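PDB 5ZRU: alpha-1,3-glucanase from Bacillus circulans, which probably hydrolyses alpha-1,3-glucan as a glycoside hydrolase of family 87, this chain being its catalytic unit with bound calcium and zinc ions. Local coordinates for residues A181-A184 / N185-S188. Sequence-based numbering, arbitrary orientation.
With SO4 (sulfate ion), chain E.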
loop_
_atom_site.group_PDB
_atom_site.type_symbol
_atom_site.label_atom_id
_atom_site.label_comp_id
_atom_site.label_asym_id
_atom_site.label_seq_id
_atom_site.Cartn_x
_atom_site.Cartn_y
_atom_site.Cartn_z
ATOM N N ALA A 181 6.270 23.628 -14.172
ATOM C CA ALA A 181 6.552 24.182 -15.485
ATOM C C ALA A 181 7.216 23.164 -16.405
ATOM O O ALA A 181 7.970 22.290 -15.974
ATOM C CB ALA A 181 7.459 25.404 -15.355
ATOM N N ARG A 182 6.937 23.300 -17.691
ATOM C CA ARG A 182 7.658 22.537 -18.702
ATOM C C ARG A 182 9.144 22.870 -18.656
ATOM O O ARG A 182 9.506 24.054 -18.752
ATOM C CB ARG A 182 7.098 22.849 -20.083
ATOM C CG ARG A 182 7.869 22.181 -21.198
ATOM C CD ARG A 182 7.159 22.323 -22.528
ATOM N NE ARG A 182 7.957 21.720 -23.592
ATOM C CZ ARG A 182 7.507 21.461 -24.816
ATOM N NH1 ARG A 182 6.253 21.739 -25.139
ATOM N NH2 ARG A 182 8.316 20.910 -25.712
ATOM N N PRO A 183 10.029 21.890 -18.499
ATOM C CA PRO A 183 11.461 22.202 -18.438
ATOM C C PRO A 183 11.979 22.752 -19.757
ATOM O O PRO A 183 11.449 22.457 -20.830
ATOM C CB PRO A 183 12.106 20.850 -18.116
ATOM C CG PRO A 183 11.013 20.039 -17.498
ATOM C CD PRO A 183 9.755 20.480 -18.164
ATOM N N ALA A 184 13.040 23.557 -19.661
ATOM C CA ALA A 184 13.712 24.052 -20.856
ATOM C C ALA A 184 14.178 22.898 -21.729
ATOM O O ALA A 184 14.642 21.870 -21.232
ATOM C CB ALA A 184 14.912 24.931 -20.475
ATOM N N ASN A 185 14.061 23.084 -23.044
ATOM C CA ASN A 185 14.583 22.142 -24.036
ATOM C C ASN A 185 14.131 20.710 -23.743
ATOM O O ASN A 185 14.914 19.760 -23.770
ATOM C CB ASN A 185 16.108 22.229 -24.119
ATOM C CG ASN A 185 16.636 21.929 -25.516
ATOM O OD1 ASN A 185 15.977 22.217 -26.518
ATOM N ND2 ASN A 185 17.832 21.352 -25.585
ATOM N N SER A 186 12.849 20.567 -23.430
ATOM C CA SER A 186 12.216 19.269 -23.273
ATOM C C SER A 186 11.329 19.003 -24.480
ATOM O O SER A 186 11.118 19.869 -25.329
ATOM C CB SER A 186 11.390 19.222 -21.982
ATOM O OG SER A 186 10.366 20.214 -22.005
ATOM N N VAL A 187 10.805 17.789 -24.552
ATOM C CA VAL A 187 9.747 17.460 -25.494
ATOM C C VAL A 187 8.517 17.159 -24.661
ATOM O O VAL A 187 8.622 16.644 -23.546
ATOM C CB VAL A 187 10.086 16.271 -26.418
ATOM C CG1 VAL A 187 11.326 16.570 -27.268
ATOM C CG2 VAL A 187 10.288 15.005 -25.616
ATOM N N SER A 188 7.353 17.512 -25.188
ATOM C CA SER A 188 6.090 17.270 -24.504
ATOM C C SER A 188 5.262 16.279 -25.307
ATOM O O SER A 188 5.354 16.230 -26.536
ATOM C CB SER A 188 5.300 18.569 -24.313
ATOM O OG SER A 188 3.982 18.313 -23.834
HETATM S S SO4 E . 3.209 22.088 -22.968
HETATM O O1 SO4 E . 3.159 22.799 -21.681
HETATM O O2 SO4 E . 3.784 20.759 -22.783
HETATM O O3 SO4 E . 4.036 22.848 -23.903
HETATM O O4 SO4 E . 1.844 21.953 -23.496
HETATM O O HOH W 1 10.856 23.052 -23.926
#
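Between Pro183 and Ser186 the chain reverses in a type II beta turn, with Ala184 and Asn185 at its corners, bringing Ser186 to Ser188 back beside the side chain of Arg182. Asn185 has positive phi (51°), a conformation asparagine tolerates better than most residues. A water links Ser186 N to Pro183 O, accepting from the amide and donating to the carbonyl. The Ser186 hydroxyl ties across the turn, giving its proton to Pro183 O at 2.8 Å from OG. With chi1 at 60°, OG lies between its own backbone N and carbonyl carbon, close enough to accept a second bond from Arg182 NE (3.3 Å). Arg182 suits its place by length and by its several N-H groups: extended from CG to NE, it also sends NH2 to Ser186 O (3.0 Å, 165° at the hydrogen), gripping the serine side-on. That oxygen lies in the guanidinium plane, although NH2 stands well above the carbonyl plane. Over one guanidinium face sits Ser188 CB, 3.4 Å from NH1. At the edge NH1 binds sulfate O3 (2.8 Å), while Ser188 OG reaches sulfate O2 (2.7 Å); the anion probably comes from the crystallisation liquor. Were Ser186 an alanine, Pro183 O would probably lose its hydroxyl donor and Arg182 NE its protein acceptor. Asp191 forms a salt bridge with Arg182 NH2. The turn leads into strand 187-188 of the parallel beta-helix, where Val187 bonds through its backbone to Ile219 and Tyr221, and Arg182, Pro183 and Ser186 pack on Tyr221 of neighbouring strand 220-222.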